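Local coordinates for protein fasciclin-1 (Drosophila melanogaster, PDB 1O70) that serves as a neural cell adhesion molecule at the insect cell surface, here represented by its third and fourth FAS1 domains, at residues D33-V38 against D69-R74; V48-S54 against N144-I150; F194-R200 against G298-D304. All coordinates share one frame; numbering follows the deposited sequence.

In the fold
Helix 21-33 ends at the turn 33-38, which contact 1 brings against 69-74 at the start of helix 70-79, closing the stretch from 38 to 69. Within it runs strand 48-53, which contact 2 pairs with 145-150, closing the longer stretch from 54 to 144; contacts 1 and 2 therefore cross. Contact 1 joins two helical parts of the third FAS1 domain, whereas contact 2 lays that domain's first sheet strand beside its last. Their centres are 18 Å apart, with no touch. Contact 3 follows in series, in the fourth domain, pairing strand 193-199 with 298-303 and closing the stretch from 200 to 298. It repeats contact 2 about 28 Å away, between centres.

Contact 1: residues D33-V38 against D69-R74; sequences DNGGAV and DRNKMR
This is a helix-end contact in the helical part of the third FAS1 domain: Asn-34 and Gly-35, where helix 21-33 has just ended, pack on Arg-70, Met-73 and Arg-74 at the start of helix 70-79. Asn-34 leans on the new helix, its CG 3.4 Å from Met-73 CB, with the rest of the amide group against the Met-73 and Arg-70 side chains. Replacing it with an alanine would remove that amide and is likely to open a gap beside Met-73 CB, giving the Arg-70 stem more freedom to move. Two arginines attend the carbonyls of the ending helix, where the helix dipole would favour positive charge. Arg-70 places one guanidinium face over Asp-33 O, its NE at 3.6 Å. Arg-74 leaves its backbone with CG anti to N (chi1 -166°), then bends at chi3 to turn its guanidinium edge toward Asn-34 O. The two glycines suit the reversal, since at their backbone angles a CB would press on the preceding carbonyl; Gly-36 is also the N-cap of helix 37-43. Asp-69 caps the facing helix, accepting Lys-72 N at OD1 (2.9 Å). Val-38 CG2 lies 3.7 Å from Arg-74 CG, and Asn-34 O receives weak bonds from both Arg-74 NE and Arg-74 NH2, each at 3.5 Å.

Contact 2: residues V48-S54 against N144-I150; sequences VTILAPS and NGYVHII
Thr-49 holds its methyl CG2 anti to the backbone N, and His-148 swings CG away from its own carbonyl carbon (chi1 -53°); together these torsions bring Thr-49 CG2 to 3.8 Å from His-148 CD2. Leu-51 CD2 reaches the edge of the same imidazole, 3.9 Å from CD2 of His-148. Further along, Ile-150 sets CG1 between its backbone N and carbonyl carbon (chi1 60°), which lays that atom 3.8 Å from Pro-53 CA. The backbones beneath are strands 48-53 and 145-150, parallel neighbours in the mixed FAS1 sheet, between short edge strand 81-82 and strand 131-141, with N-to-C directions 30° apart. His-148 uses both backbone groups: its N donates to Ile-50 O, and its O accepts Ala-52 N at 2.8 Å. Proline suits position 53 because its N, which lacks a hydrogen, faces away from this pairing, while Ser-54 N carries on the pattern to Ile-150 O. Near the start of the pair, a water donates to both Val-48 O and Tyr-146 O (2.9 Å from the latter). Gly-145 fits there since a CB would collide with Val-48 O. Ile-50, Ala-52, Val-147 and Ile-149 line the opposite face, toward helix 21-33 in the case of Ile-50 and Ile-149. The buried polar tips find partners beyond the pair: Thr-49 OG1 bonds Asp-84 O and Leu-86 N, and His-148 NE2 bonds Leu-86 O. That last bond is consistent with a proton on NE2, so the histidine ties the paired strands to the chain following strand 81-82.

Contact 3: residues F194-R200 against G298-D304; sequences FTYFVPR and GIIHVID. With SO4 (sulfate ion), chain C.
Backbone bonds do the first work where Phe-194 to Arg-200 meets Gly-298 to Asp-304, the parallel pairing of the first and last sheet strands of the fourth FAS1 domain. Six alternate between the strands, from Ile-299 N to Phe-194 O through to Arg-200 N on Ile-303 O; the middle pair grips His-301, whose N and O each lie 2.9 Å from a partner, Tyr-196 O and Val-198 N. Gly-298 suits its place, since a CB would strike Phe-194 O and, at its backbone angles, the preceding carbonyl.

Apolar contacts line both faces. On one, Val-198 CG2 sits over a face of the Tyr-196 ring, offset toward its rim, and meets Ile-300 CG2 at 3.7 Å; Leu-165 of helix 161-167 adjoins Tyr-196 and Val-198. Beta-branched residues suit such strands, and on the other face Ile-303 lies alongside Pro-199, CD1 to Pro-199 CG at 4.0 Å.

The rings of Phe-197 and His-301 run side by side on that second face, centroids 5.3 Å apart and planes turned obliquely by 34°. Thr-195 CG2 comes at the imidazole edge, 3.7 Å from His-301 CD2, while Ile-303 CG2 borders the Phe-197 edge.

Charge gathers past the strand ends. With CG between its backbone N and carbonyl carbon (chi1 60°) and a bend at chi3, Arg-200 donates from NE to sulfate O2 at 2.9 Å; Lys-202 N also holds this ion, probably from the crystallisation liquor. Asp-304 OD2 meets Arg-200 NH1 at the guanidinium edge in a long salt bridge (3.7 Å), groups nearly coplanar; Tyr-289 adds a cation-pi contact.

For the buried His-301, ND1 bonded to Asp-292 N and NE2 to Tyr-242 O are consistent with a neutral ring protonated on NE2, satisfied at both nitrogens and so fixed in rotation.

Contact 1: residues D33-V38 against D69-R74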
loop_
_atom_site.group_PDB
_atom_site.type_symbol
_atom_site.label_atom_id
_atom_site.label_comp_id
_atom_site.label_asym_id
_atom_site.label_seq_id
_atom_site.Cartn_x
_atom_site.Cartn_y
_atom_site.Cartn_z
ATOM N N ASP A 33 23.732 -11.682 4.151
ATOM C CA ASP A 33 23.201 -12.860 3.475
ATOM C C ASP A 33 22.745 -12.584 2.044
ATOM O O ASP A 33 22.737 -13.494 1.214
ATOM C CB ASP A 33 22.001 -13.443 4.238
ATOM C CG ASP A 33 22.327 -13.819 5.669
ATOM O OD1 ASP A 33 23.324 -14.537 5.892
ATOM O OD2 ASP A 33 21.570 -13.405 6.576
ATOM N N ASN A 34 22.364 -11.346 1.742
ATOM C CA ASN A 34 21.862 -11.064 0.401
ATOM C C ASN A 34 22.587 -10.079 -0.493
ATOM O O ASN A 34 21.969 -9.161 -1.036
ATOM C CB ASN A 34 20.387 -10.663 0.483
ATOM C CG ASN A 34 19.555 -11.685 1.238
ATOM O OD1 ASN A 34 19.564 -11.722 2.476
ATOM N ND2 ASN A 34 18.852 -12.539 0.498
ATOM N N GLY A 35 23.885 -10.274 -0.669
ATOM C CA GLY A 35 24.624 -9.391 -1.550
ATOM C C GLY A 35 25.658 -8.498 -0.901
ATOM O O GLY A 35 26.859 -8.784 -0.937
ATOM N N GLY A 36 25.184 -7.413 -0.301
ATOM C CA GLY A 36 26.072 -6.459 0.331
ATOM C C GLY A 36 25.952 -5.172 -0.457
ATOM O O GLY A 36 26.376 -4.103 -0.011
ATOM N N ALA A 37 25.362 -5.290 -1.648
ATOM C CA ALA A 37 25.154 -4.147 -2.542
ATOM C C ALA A 37 24.333 -3.095 -1.807
ATOM O O ALA A 37 24.470 -1.891 -2.037
ATOM C CB ALA A 37 24.419 -4.594 -3.804
ATOM N N VAL A 38 23.473 -3.576 -0.919
ATOM C CA VAL A 38 22.630 -2.704 -0.129
ATOM C C VAL A 38 23.502 -1.749 0.682
ATOM O O VAL A 38 23.261 -0.541 0.716
ATOM C CB VAL A 38 21.747 -3.529 0.828
ATOM C CG1 VAL A 38 21.001 -2.610 1.773
ATOM C CG2 VAL A 38 20.782 -4.396 0.026
ATOM N N ASP A 69 15.199 -15.869 -1.293
ATOM C CA ASP A 69 15.304 -15.189 -2.576
ATOM C C ASP A 69 16.142 -13.923 -2.411
ATOM O O ASP A 69 15.622 -12.871 -2.047
ATOM C CB ASP A 69 13.919 -14.822 -3.097
ATOM C CG ASP A 69 13.950 -14.392 -4.544
ATOM O OD1 ASP A 69 14.748 -13.492 -4.887
ATOM O OD2 ASP A 69 13.179 -14.959 -5.343
ATOM N N ARG A 70 17.437 -14.032 -2.687
ATOM C CA ARG A 70 18.353 -12.906 -2.551
ATOM C C ARG A 70 17.935 -11.661 -3.332
ATOM O O ARG A 70 18.179 -10.531 -2.904
ATOM C CB ARG A 70 19.772 -13.317 -2.971
ATOM C CG ARG A 70 20.377 -14.443 -2.135
ATOM C CD ARG A 70 21.831 -14.707 -2.515
ATOM N NE ARG A 70 22.653 -13.509 -2.355
ATOM C CZ ARG A 70 23.963 -13.451 -2.588
ATOM N NH1 ARG A 70 24.621 -14.528 -2.995
ATOM N NH2 ARG A 70 24.616 -12.310 -2.424
ATOM N N ASN A 71 17.303 -11.862 -4.477
ATOM C CA ASN A 71 16.884 -10.734 -5.295
ATOM C C ASN A 71 15.725 -9.967 -4.659
ATOM O O ASN A 71 15.637 -8.736 -4.765
ATOM C CB ASN A 71 16.487 -11.223 -6.685
ATOM C CG ASN A 71 16.227 -10.083 -7.643
ATOM O OD1 ASN A 71 15.297 -9.293 -7.452
ATOM N ND2 ASN A 71 17.056 -9.982 -8.680
ATOM N N LYS A 72 14.837 -10.706 -4.001
ATOM C CA LYS A 72 13.686 -10.115 -3.330
ATOM C C LYS A 72 14.097 -9.489 -2.003
ATOM O O LYS A 72 13.682 -8.377 -1.675
ATOM C CB LYS A 72 12.605 -11.176 -3.097
ATOM C CG LYS A 72 11.911 -11.609 -4.373
ATOM C CD LYS A 72 10.806 -12.620 -4.117
ATOM C CE LYS A 72 10.103 -12.993 -5.422
ATOM N NZ LYS A 72 9.005 -13.977 -5.206
ATOM N N MET A 73 14.915 -10.205 -1.243
ATOM C CA MET A 73 15.387 -9.702 0.033
ATOM C C MET A 73 15.983 -8.312 -0.123
ATOM O O MET A 73 15.801 -7.451 0.736
ATOM C CB MET A 73 16.430 -10.646 0.613
ATOM C CG MET A 73 15.834 -11.771 1.429
ATOM S SD MET A 73 14.858 -11.101 2.794
ATOM C CE MET A 73 13.233 -11.627 2.282
ATOM N N ARG A 74 16.692 -8.103 -1.227
ATOM C CA ARG A 74 17.317 -6.825 -1.515
ATOM C C ARG A 74 16.232 -5.763 -1.712
ATOM O O ARG A 74 16.371 -4.627 -1.262
ATOM C CB ARG A 74 18.181 -6.948 -2.776
ATOM C CG ARG A 74 19.155 -5.793 -3.007
ATOM C CD ARG A 74 20.192 -6.149 -4.076
ATOM N NE ARG A 74 20.747 -7.484 -3.842
ATOM C CZ ARG A 74 20.505 -8.545 -4.610
ATOM N NH1 ARG A 74 19.721 -8.432 -5.673
ATOM N NH2 ARG A 74 21.034 -9.727 -4.309
#

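Contact 2: residues V48-S54 against N144-I150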
loop_
_atom_site.group_PDB
_atom_site.type_symbol
_atom_site.label_atom_id
_atom_site.label_comp_id
_atom_site.label_asym_id
_atom_site.label_seq_id
_atom_site.Cartn_x
_atom_site.Cartn_y
_atom_site.Cartn_z
ATOM N N VAL A 48 20.404 9.526 5.339
ATOM C CA VAL A 48 19.717 8.239 5.300
ATOM C C VAL A 48 19.049 7.871 6.626
ATOM O O VAL A 48 19.615 8.079 7.698
ATOM C CB VAL A 48 20.707 7.107 4.904
ATOM C CG1 VAL A 48 21.870 7.055 5.888
ATOM C CG2 VAL A 48 19.982 5.763 4.853
ATOM N N THR A 49 17.834 7.338 6.544
ATOM C CA THR A 49 17.096 6.911 7.723
ATOM C C THR A 49 16.667 5.471 7.484
ATOM O O THR A 49 16.042 5.143 6.473
ATOM C CB THR A 49 15.857 7.791 7.987
ATOM O OG1 THR A 49 16.287 9.119 8.286
ATOM C CG2 THR A 49 15.057 7.259 9.168
ATOM N N ILE A 50 17.022 4.615 8.429
ATOM C CA ILE A 50 16.729 3.202 8.335
ATOM C C ILE A 50 15.609 2.785 9.274
ATOM O O ILE A 50 15.572 3.200 10.437
ATOM C CB ILE A 50 17.987 2.385 8.681
ATOM C CG1 ILE A 50 19.107 2.751 7.706
ATOM C CG2 ILE A 50 17.672 0.890 8.666
ATOM C CD1 ILE A 50 20.429 2.051 7.976
ATOM N N LEU A 51 14.686 1.977 8.757
ATOM C CA LEU A 51 13.592 1.457 9.567
ATOM C C LEU A 51 14.007 0.018 9.789
ATOM O O LEU A 51 13.840 -0.821 8.906
ATOM C CB LEU A 51 12.254 1.507 8.814
ATOM C CG LEU A 51 11.750 2.892 8.372
ATOM C CD1 LEU A 51 10.304 2.769 7.893
ATOM C CD2 LEU A 51 11.816 3.889 9.535
ATOM N N ALA A 52 14.587 -0.261 10.953
ATOM C CA ALA A 52 15.054 -1.602 11.256
ATOM C C ALA A 52 14.012 -2.430 11.992
ATOM O O ALA A 52 13.607 -2.094 13.103
ATOM C CB ALA A 52 16.335 -1.532 12.076
ATOM N N PRO A 53 13.552 -3.520 11.366
ATOM C CA PRO A 53 12.552 -4.389 11.993
ATOM C C PRO A 53 13.153 -5.001 13.252
ATOM O O PRO A 53 14.343 -5.322 13.276
ATOM C CB PRO A 53 12.303 -5.466 10.937
ATOM C CG PRO A 53 12.629 -4.778 9.652
ATOM C CD PRO A 53 13.840 -3.951 9.989
ATOM N N SER A 54 12.339 -5.160 14.294
ATOM C CA SER A 54 12.810 -5.766 15.536
ATOM C C SER A 54 13.179 -7.209 15.224
ATOM O O SER A 54 12.759 -7.746 14.202
ATOM C CB SER A 54 11.704 -5.766 16.583
ATOM O OG SER A 54 10.674 -6.647 16.177
ATOM N N ASN A 144 24.492 10.248 9.457
ATOM C CA ASN A 144 23.776 10.985 8.429
ATOM C C ASN A 144 22.262 10.925 8.575
ATOM O O ASN A 144 21.537 11.224 7.630
ATOM C CB ASN A 144 24.177 10.463 7.047
ATOM C CG ASN A 144 25.629 10.738 6.729
ATOM O OD1 ASN A 144 26.072 11.888 6.749
ATOM N ND2 ASN A 144 26.382 9.684 6.438
ATOM N N GLY A 145 21.773 10.533 9.746
ATOM C CA GLY A 145 20.335 10.469 9.920
ATOM C C GLY A 145 19.848 9.801 11.187
ATOM O O GLY A 145 20.352 10.072 12.277
ATOM N N TYR A 146 18.858 8.928 11.046
ATOM C CA TYR A 146 18.305 8.246 12.196
ATOM C C TYR A 146 17.966 6.792 11.914
ATOM O O TYR A 146 18.101 6.300 10.793
ATOM C CB TYR A 146 17.041 8.962 12.691
ATOM C CG TYR A 146 17.252 10.418 13.076
ATOM C CD1 TYR A 146 17.246 11.422 12.109
ATOM C CD2 TYR A 146 17.469 10.787 14.408
ATOM C CE1 TYR A 146 17.451 12.756 12.451
ATOM C CE2 TYR A 146 17.676 12.123 14.767
ATOM C CZ TYR A 146 17.667 13.103 13.784
ATOM O OH TYR A 146 17.882 14.423 14.113
ATOM N N VAL A 147 17.536 6.107 12.965
ATOM C CA VAL A 147 17.131 4.722 12.885
ATOM C C VAL A 147 15.939 4.564 13.808
ATOM O O VAL A 147 15.918 5.122 14.905
ATOM C CB VAL A 147 18.248 3.789 13.349
ATOM C CG1 VAL A 147 17.677 2.404 13.630
ATOM C CG2 VAL A 147 19.328 3.705 12.290
ATOM N N HIS A 148 14.949 3.809 13.357
ATOM C CA HIS A 148 13.749 3.558 14.144
ATOM C C HIS A 148 13.462 2.065 14.054
ATOM O O HIS A 148 13.653 1.453 12.997
ATOM C CB HIS A 148 12.557 4.299 13.551
ATOM C CG HIS A 148 12.785 5.764 13.341
ATOM N ND1 HIS A 148 12.795 6.673 14.379
ATOM C CD2 HIS A 148 12.964 6.488 12.210
ATOM C CE1 HIS A 148 12.963 7.892 13.897
ATOM N NE2 HIS A 148 13.067 7.807 12.582
ATOM N N ILE A 149 12.983 1.475 15.141
ATOM C CA ILE A 149 12.663 0.053 15.132
ATOM C C ILE A 149 11.158 -0.167 14.946
ATOM O O ILE A 149 10.343 0.422 15.657
ATOM C CB ILE A 149 13.145 -0.648 16.440
ATOM C CG1 ILE A 149 14.674 -0.671 16.488
ATOM C CG2 ILE A 149 12.707 -2.110 16.457
ATOM C CD1 ILE A 149 15.320 0.656 16.675
ATOM N N ILE A 150 10.796 -0.999 13.973
ATOM C CA ILE A 150 9.393 -1.295 13.710
ATOM C C ILE A 150 9.100 -2.753 14.027
ATOM O O ILE A 150 10.000 -3.594 14.001
ATOM C CB ILE A 150 9.002 -0.980 12.248
ATOM C CG1 ILE A 150 9.846 -1.809 11.270
ATOM C CG2 ILE A 150 9.172 0.509 11.982
ATOM C CD1 ILE A 150 9.538 -1.506 9.801
HETATM O O HOH W 1 20.555 6.170 9.162
#

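Contact 3: residues F194-R200 against G298-D304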
loop_
_atom_site.group_PDB
_atom_site.type_symbol
_atom_site.label_atom_id
_atom_site.label_comp_id
_atom_site.label_asym_id
_atom_site.label_seq_id
_atom_site.Cartn_x
_atom_site.Cartn_y
_atom_site.Cartn_z
ATOM N N PHE A 194 -6.801 -11.698 -5.739
ATOM C CA PHE A 194 -7.541 -10.492 -6.046
ATOM C C PHE A 194 -6.686 -9.273 -6.315
ATOM O O PHE A 194 -5.634 -9.075 -5.704
ATOM C CB PHE A 194 -8.491 -10.121 -4.912
ATOM C CG PHE A 194 -9.363 -11.230 -4.445
ATOM C CD1 PHE A 194 -8.893 -12.148 -3.513
ATOM C CD2 PHE A 194 -10.678 -11.327 -4.882
ATOM C CE1 PHE A 194 -9.725 -13.140 -3.001
ATOM C CE2 PHE A 194 -11.519 -12.316 -4.378
ATOM C CZ PHE A 194 -11.038 -13.229 -3.435
ATOM N N THR A 195 -7.163 -8.452 -7.239
ATOM C CA THR A 195 -6.514 -7.193 -7.574
ATOM C C THR A 195 -7.645 -6.190 -7.372
ATOM O O THR A 195 -8.467 -5.968 -8.266
ATOM C CB THR A 195 -6.034 -7.178 -9.021
ATOM O OG1 THR A 195 -5.000 -8.155 -9.181
ATOM C CG2 THR A 195 -5.482 -5.824 -9.380
ATOM N N TYR A 196 -7.690 -5.602 -6.180
ATOM C CA TYR A 196 -8.743 -4.660 -5.818
ATOM C C TYR A 196 -8.323 -3.198 -5.980
ATOM O O TYR A 196 -7.383 -2.732 -5.328
ATOM C CB TYR A 196 -9.171 -4.929 -4.364
ATOM C CG TYR A 196 -10.552 -4.428 -3.964
ATOM C CD1 TYR A 196 -10.979 -4.521 -2.637
ATOM C CD2 TYR A 196 -11.421 -3.848 -4.891
ATOM C CE1 TYR A 196 -12.224 -4.045 -2.233
ATOM C CE2 TYR A 196 -12.677 -3.371 -4.502
ATOM C CZ TYR A 196 -13.072 -3.468 -3.169
ATOM O OH TYR A 196 -14.294 -2.957 -2.772
ATOM N N PHE A 197 -9.017 -2.490 -6.869
ATOM C CA PHE A 197 -8.749 -1.078 -7.089
ATOM C C PHE A 197 -9.645 -0.378 -6.090
ATOM O O PHE A 197 -10.841 -0.202 -6.324
ATOM C CB PHE A 197 -9.102 -0.653 -8.516
ATOM C CG PHE A 197 -8.272 -1.320 -9.562
ATOM C CD1 PHE A 197 -8.601 -2.595 -10.001
ATOM C CD2 PHE A 197 -7.113 -0.713 -10.044
ATOM C CE1 PHE A 197 -7.792 -3.271 -10.904
ATOM C CE2 PHE A 197 -6.288 -1.377 -10.951
ATOM C CZ PHE A 197 -6.626 -2.664 -11.381
ATOM N N VAL A 198 -9.045 0.005 -4.967
ATOM C CA VAL A 198 -9.761 0.637 -3.870
ATOM C C VAL A 198 -9.769 2.158 -3.810
ATOM O O VAL A 198 -8.732 2.785 -3.619
ATOM C CB VAL A 198 -9.212 0.164 -2.519
ATOM C CG1 VAL A 198 -9.968 0.833 -1.406
ATOM C CG2 VAL A 198 -9.309 -1.346 -2.414
ATOM N N PRO A 199 -10.947 2.777 -3.973
ATOM C CA PRO A 199 -10.984 4.240 -3.900
ATOM C C PRO A 199 -10.696 4.645 -2.439
ATOM O O PRO A 199 -11.220 4.034 -1.509
ATOM C CB PRO A 199 -12.417 4.570 -4.316
ATOM C CG PRO A 199 -12.781 3.421 -5.240
ATOM C CD PRO A 199 -12.219 2.239 -4.492
ATOM N N ARG A 200 -9.855 5.654 -2.235
ATOM C CA ARG A 200 -9.527 6.107 -0.888
ATOM C C ARG A 200 -10.704 6.916 -0.350
ATOM O O ARG A 200 -11.593 7.295 -1.109
ATOM C CB ARG A 200 -8.284 6.990 -0.914
ATOM C CG ARG A 200 -8.469 8.219 -1.772
ATOM C CD ARG A 200 -7.171 8.962 -1.983
ATOM N NE ARG A 200 -6.625 9.460 -0.731
ATOM C CZ ARG A 200 -5.659 10.370 -0.651
ATOM N NH1 ARG A 200 -5.132 10.882 -1.761
ATOM N NH2 ARG A 200 -5.220 10.771 0.535
ATOM N N GLY A 298 -3.378 -11.434 -2.855
ATOM C CA GLY A 298 -3.622 -10.478 -3.915
ATOM C C GLY A 298 -2.914 -9.155 -3.733
ATOM O O GLY A 298 -1.954 -9.046 -2.976
ATOM N N ILE A 299 -3.395 -8.138 -4.435
ATOM C CA ILE A 299 -2.796 -6.822 -4.369
ATOM C C ILE A 299 -3.892 -5.771 -4.420
ATOM O O ILE A 299 -4.920 -5.967 -5.067
ATOM C CB ILE A 299 -1.830 -6.608 -5.562
ATOM C CG1 ILE A 299 -1.001 -5.336 -5.364
ATOM C CG2 ILE A 299 -2.627 -6.478 -6.847
ATOM C CD1 ILE A 299 0.066 -5.163 -6.414
ATOM N N ILE A 300 -3.666 -4.657 -3.737
ATOM C CA ILE A 300 -4.622 -3.559 -3.717
ATOM C C ILE A 300 -3.999 -2.299 -4.311
ATOM O O ILE A 300 -2.847 -1.987 -4.025
ATOM C CB ILE A 300 -5.035 -3.228 -2.285
ATOM C CG1 ILE A 300 -6.030 -4.273 -1.773
ATOM C CG2 ILE A 300 -5.601 -1.804 -2.218
ATOM C CD1 ILE A 300 -6.468 -4.016 -0.332
ATOM N N HIS A 301 -4.749 -1.568 -5.128
ATOM C CA HIS A 301 -4.234 -0.317 -5.699
ATOM C C HIS A 301 -5.172 0.806 -5.252
ATOM O O HIS A 301 -6.334 0.866 -5.675
ATOM C CB HIS A 301 -4.216 -0.375 -7.223
ATOM C CG HIS A 301 -3.409 -1.509 -7.778
ATOM N ND1 HIS A 301 -2.033 -1.545 -7.711
ATOM C CD2 HIS A 301 -3.787 -2.643 -8.415
ATOM C CE1 HIS A 301 -1.595 -2.652 -8.283
ATOM N NE2 HIS A 301 -2.639 -3.337 -8.719
ATOM N N VAL A 302 -4.685 1.698 -4.401
ATOM C CA VAL A 302 -5.542 2.775 -3.924
ATOM C C VAL A 302 -5.677 3.864 -4.972
ATOM O O VAL A 302 -4.693 4.477 -5.388
ATOM C CB VAL A 302 -5.012 3.387 -2.620
ATOM C CG1 VAL A 302 -5.950 4.483 -2.165
ATOM C CG2 VAL A 302 -4.898 2.311 -1.552
ATOM N N ILE A 303 -6.906 4.108 -5.405
ATOM C CA ILE A 303 -7.130 5.117 -6.420
ATOM C C ILE A 303 -7.747 6.406 -5.890
ATOM O O ILE A 303 -8.295 6.432 -4.787
ATOM C CB ILE A 303 -7.943 4.526 -7.574
ATOM C CG1 ILE A 303 -9.335 4.112 -7.113
ATOM C CG2 ILE A 303 -7.198 3.295 -8.110
ATOM C CD1 ILE A 303 -10.176 3.513 -8.229
ATOM N N ASP A 304 -7.627 7.481 -6.666
ATOM C CA ASP A 304 -8.119 8.807 -6.276
ATOM C C ASP A 304 -9.620 8.997 -6.375
ATOM O O ASP A 304 -10.195 9.826 -5.668
ATOM C CB ASP A 304 -7.458 9.887 -7.133
ATOM C CG ASP A 304 -6.125 10.350 -6.579
ATOM O OD1 ASP A 304 -5.320 10.875 -7.380
ATOM O OD2 ASP A 304 -5.884 10.233 -5.350
HETATM S S SO4 C . -7.835 9.869 2.852
HETATM O O1 SO4 C . -7.594 8.818 3.835
HETATM O O2 SO4 C . -8.319 9.254 1.605
HETATM O O3 SO4 C . -8.846 10.818 3.341
HETATM O O4 SO4 C . -6.567 10.581 2.598
#